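Local coordinates for CD8 alpha antigen (Sus scrofa, PDB 5EDX), which probably serves as a T-cell co-receptor that binds MHC class I molecules, working as a homodimer of immunoglobulin V-set domains, at residues A[33-38]-A[77-82]. Residues are numbered along the deposited sequence; the frame is centred on the assembly and turned at random.
Sequences CSWLYQ and FYLILH
Trp35 and Leu79 meet in the core of an immunoglobulin V-set beta-sandwich, where strands 33-38 and 76-81 belong to opposing sheets. The evidence for face-to-face sheet packing is an axis separation of 8.6 Å between the short segments, their crossing angle of -30°, and backbone hydrogen bonds that tie Trp35 to Leu49 and Met50 within its own sheet. Trp35 is the core tryptophan characteristic of immunoglobulin domains, packed beside the disulfide: its side chain also touches Cys94, whose bond to Cys22 joins the two sheets. Leu79 CB sits over one indole face, 3.7 Å from the centroid of the six-membered ring of Trp35 and 15° off the normal, a CH-pi contact. With CG anti to the backbone N, the Leu79 side chain runs along this face, and its CD1 lies 3.9 Å from Trp35 CG. At the indole edge, Phe77 O lies near the ring plane, 3.5 Å from Trp35 CZ2. Tyr78 O approaches obliquely, 3.2 Å from Trp35 NE1. Phe77, which also packs on Cys22 and Leu52, turns a ring face to Cys33. Cys33 SG makes a sulfur-aromatic contact at 4.4 Å from the Phe77 centroid, while Cys33 CB stands almost exactly over that centroid, 3.4 Å away and 4° off the normal.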
ATOM      1  N   CYS A  33       9.581   5.412  -7.946  1.00 16.45           N
ATOM      2  CA  CYS A  33       8.609   4.350  -7.818  1.00 18.30           C
ATOM      3  C   CYS A  33       9.071   3.363  -6.753  1.00 16.71           C
ATOM      4  O   CYS A  33      10.257   3.061  -6.651  1.00 16.25           O
ATOM      5  CB  CYS A  33       8.458   3.642  -9.162  1.00 25.82           C
ATOM      6  SG  CYS A  33       7.035   2.553  -9.274  1.00 40.91           S
ATOM      7  N   SER A  34       8.135   2.883  -5.943  1.00 14.10           N
ATOM      8  CA  SER A  34       8.450   1.873  -4.944  1.00  9.48           C
ATOM      9  C   SER A  34       7.761   0.573  -5.311  1.00 12.33           C
ATOM     10  O   SER A  34       6.584   0.570  -5.651  1.00 14.78           O
ATOM     11  CB  SER A  34       7.981   2.323  -3.563  1.00 10.17           C
ATOM     12  OG  SER A  34       8.705   3.459  -3.135  1.00 13.29           O
ATOM     13  N   TRP A  35       8.498  -0.527  -5.251  1.00  8.42           N
ATOM     14  CA  TRP A  35       7.902  -1.844  -5.434  1.00  6.97           C
ATOM     15  C   TRP A  35       7.383  -2.362  -4.094  1.00  7.25           C
ATOM     16  O   TRP A  35       8.104  -2.352  -3.101  1.00 11.23           O
ATOM     17  CB  TRP A  35       8.925  -2.823  -6.011  1.00  9.73           C
ATOM     18  CG  TRP A  35       9.131  -2.686  -7.488  1.00  6.07           C
ATOM     19  CD1 TRP A  35      10.184  -2.086  -8.119  1.00 10.21           C
ATOM     20  CD2 TRP A  35       8.255  -3.152  -8.517  1.00  9.63           C
ATOM     21  NE1 TRP A  35      10.017  -2.156  -9.485  1.00  8.86           N
ATOM     22  CE2 TRP A  35       8.842  -2.810  -9.754  1.00  9.12           C
ATOM     23  CE3 TRP A  35       7.032  -3.833  -8.516  1.00 10.55           C
ATOM     24  CZ2 TRP A  35       8.247  -3.126 -10.971  1.00  9.69           C
ATOM     25  CZ3 TRP A  35       6.445  -4.149  -9.723  1.00 12.88           C
ATOM     26  CH2 TRP A  35       7.050  -3.793 -10.937  1.00 11.26           C
ATOM     27  N   LEU A  36       6.131  -2.805  -4.093  1.00  8.10           N
ATOM     28  CA  LEU A  36       5.478  -3.360  -2.914  1.00  8.42           C
ATOM     29  C   LEU A  36       5.013  -4.777  -3.219  1.00 10.08           C
ATOM     30  O   LEU A  36       4.856  -5.160  -4.374  1.00  9.82           O
ATOM     31  CB  LEU A  36       4.273  -2.509  -2.515  1.00  7.85           C
ATOM     32  CG  LEU A  36       4.542  -1.019  -2.297  1.00  9.81           C
ATOM     33  CD1 LEU A  36       3.234  -0.291  -1.980  1.00 12.28           C
ATOM     34  CD2 LEU A  36       5.564  -0.815  -1.180  1.00 10.81           C
ATOM     35  N   TYR A  37       4.790  -5.546  -2.166  1.00  9.34           N
ATOM     36  CA  TYR A  37       4.364  -6.933  -2.299  1.00  9.50           C
ATOM     37  C   TYR A  37       3.273  -7.220  -1.279  1.00  9.50           C
ATOM     38  O   TYR A  37       3.318  -6.712  -0.159  1.00 10.32           O
ATOM     39  CB  TYR A  37       5.563  -7.850  -2.069  1.00  8.95           C
ATOM     40  CG  TYR A  37       5.231  -9.305  -1.813  1.00  8.92           C
ATOM     41  CD1 TYR A  37       4.888 -10.162  -2.854  1.00  8.37           C
ATOM     42  CD2 TYR A  37       5.303  -9.827  -0.528  1.00 12.81           C
ATOM     43  CE1 TYR A  37       4.599 -11.519  -2.606  1.00  8.87           C
ATOM     44  CE2 TYR A  37       5.021 -11.161  -0.273  1.00 13.65           C
ATOM     45  CZ  TYR A  37       4.674 -12.002  -1.313  1.00 16.16           C
ATOM     46  OH  TYR A  37       4.399 -13.328  -1.041  1.00 12.79           O
ATOM     47  N   GLN A  38       2.278  -8.008  -1.667  1.00  7.44           N
ATOM     48  CA  GLN A  38       1.318  -8.499  -0.682  1.00  8.40           C
ATOM     49  C   GLN A  38       1.210 -10.011  -0.776  1.00  9.93           C
ATOM     50  O   GLN A  38       1.155 -10.566  -1.870  1.00  9.89           O
ATOM     51  CB  GLN A  38      -0.058  -7.853  -0.846  1.00  9.69           C
ATOM     52  CG  GLN A  38      -1.001  -8.207   0.307  1.00  9.87           C
ATOM     53  CD  GLN A  38      -2.400  -7.643   0.140  1.00 12.58           C
ATOM     54  OE1 GLN A  38      -2.969  -7.687  -0.947  1.00 12.26           O
ATOM     55  NE2 GLN A  38      -2.970  -7.132   1.230  1.00 10.99           N
ATOM     56  N   PHE A  77      10.111   0.975 -14.649  1.00 11.05           N
ATOM     57  CA  PHE A  77      10.650   0.373 -13.438  1.00 10.89           C
ATOM     58  C   PHE A  77      10.461  -1.139 -13.509  1.00 10.70           C
ATOM     59  O   PHE A  77       9.419  -1.623 -13.943  1.00 11.77           O
ATOM     60  CB  PHE A  77       9.958   0.954 -12.202  1.00 10.50           C
ATOM     61  CG  PHE A  77      10.149   2.437 -12.050  1.00 13.61           C
ATOM     62  CD1 PHE A  77       9.301   3.330 -12.689  1.00 13.45           C
ATOM     63  CD2 PHE A  77      11.196   2.938 -11.290  1.00 12.31           C
ATOM     64  CE1 PHE A  77       9.488   4.704 -12.559  1.00 16.88           C
ATOM     65  CE2 PHE A  77      11.388   4.294 -11.147  1.00 13.51           C
ATOM     66  CZ  PHE A  77      10.534   5.187 -11.785  1.00 12.27           C
ATOM     67  N   TYR A  78      11.479  -1.885 -13.098  1.00 10.42           N
ATOM     68  CA  TYR A  78      11.445  -3.332 -13.215  1.00  9.11           C
ATOM     69  C   TYR A  78      11.717  -3.998 -11.884  1.00  8.71           C
ATOM     70  O   TYR A  78      12.469  -3.474 -11.063  1.00 10.15           O
ATOM     71  CB  TYR A  78      12.491  -3.809 -14.224  1.00 11.62           C
ATOM     72  CG  TYR A  78      12.253  -3.303 -15.624  1.00 13.53           C
ATOM     73  CD1 TYR A  78      11.473  -4.022 -16.518  1.00 15.12           C
ATOM     74  CD2 TYR A  78      12.805  -2.105 -16.050  1.00 14.05           C
ATOM     75  CE1 TYR A  78      11.250  -3.558 -17.811  1.00 17.48           C
ATOM     76  CE2 TYR A  78      12.590  -1.633 -17.342  1.00 15.70           C
ATOM     77  CZ  TYR A  78      11.813  -2.366 -18.212  1.00 19.05           C
ATOM     78  OH  TYR A  78      11.595  -1.896 -19.493  1.00 18.39           O
ATOM     79  N   LEU A  79      11.100  -5.160 -11.688  1.00 11.01           N
ATOM     80  CA  LEU A  79      11.403  -6.024 -10.552  1.00  9.36           C
ATOM     81  C   LEU A  79      11.744  -7.388 -11.119  1.00 11.40           C
ATOM     82  O   LEU A  79      11.043  -7.894 -11.993  1.00 12.72           O
ATOM     83  CB  LEU A  79      10.189  -6.149  -9.634  1.00  8.28           C
ATOM     84  CG  LEU A  79      10.451  -6.855  -8.302  1.00  9.98           C
ATOM     85  CD1 LEU A  79      11.234  -5.948  -7.370  1.00 11.98           C
ATOM     86  CD2 LEU A  79       9.148  -7.285  -7.652  1.00 10.68           C
ATOM     87  N   ILE A  80      12.824  -7.985 -10.629  1.00  8.79           N
ATOM     88  CA  ILE A  80      13.223  -9.291 -11.119  1.00  9.40           C
ATOM     89  C   ILE A  80      13.229 -10.290  -9.975  1.00  8.73           C
ATOM     90  O   ILE A  80      13.920 -10.097  -8.983  1.00 10.76           O
ATOM     91  CB  ILE A  80      14.618  -9.256 -11.762  1.00 10.24           C
ATOM     92  CG1 ILE A  80      14.617  -8.360 -13.008  1.00 12.27           C
ATOM     93  CG2 ILE A  80      15.055 -10.668 -12.134  1.00 13.41           C
ATOM     94  CD1 ILE A  80      14.892  -6.912 -12.715  1.00 19.89           C
ATOM     95  N   LEU A  81      12.431 -11.342 -10.107  1.00  9.50           N
ATOM     96  CA  LEU A  81      12.473 -12.457  -9.172  1.00 11.08           C
ATOM     97  C   LEU A  81      13.405 -13.473  -9.826  1.00 11.44           C
ATOM     98  O   LEU A  81      13.022 -14.161 -10.772  1.00 12.21           O
ATOM     99  CB  LEU A  81      11.076 -13.038  -8.973  1.00 10.93           C
ATOM    100  CG  LEU A  81       9.949 -12.036  -8.690  1.00 12.58           C
ATOM    101  CD1 LEU A  81       8.606 -12.751  -8.616  1.00 12.66           C
ATOM    102  CD2 LEU A  81      10.211 -11.244  -7.413  1.00 12.70           C
ATOM    103  N   HIS A  82      14.638 -13.535  -9.338  1.00 11.65           N
ATOM    104  CA  HIS A  82      15.710 -14.242 -10.042  1.00 13.56           C
ATOM    105  C   HIS A  82      15.603 -15.756 -10.060  1.00 14.06           C
ATOM    106  O   HIS A  82      16.003 -16.401 -11.035  1.00 17.36           O
ATOM    107  CB  HIS A  82      17.065 -13.834  -9.468  1.00 13.79           C
ATOM    108  CG  HIS A  82      17.504 -12.470  -9.896  1.00 14.02           C
ATOM    109  ND1 HIS A  82      17.335 -11.354  -9.110  1.00 19.80           N
ATOM    110  CD2 HIS A  82      18.087 -12.044 -11.041  1.00 11.55           C
ATOM    111  CE1 HIS A  82      17.807 -10.293  -9.749  1.00 13.08           C
ATOM    112  NE2 HIS A  82      18.265 -10.688 -10.923  1.00 20.28           N
TER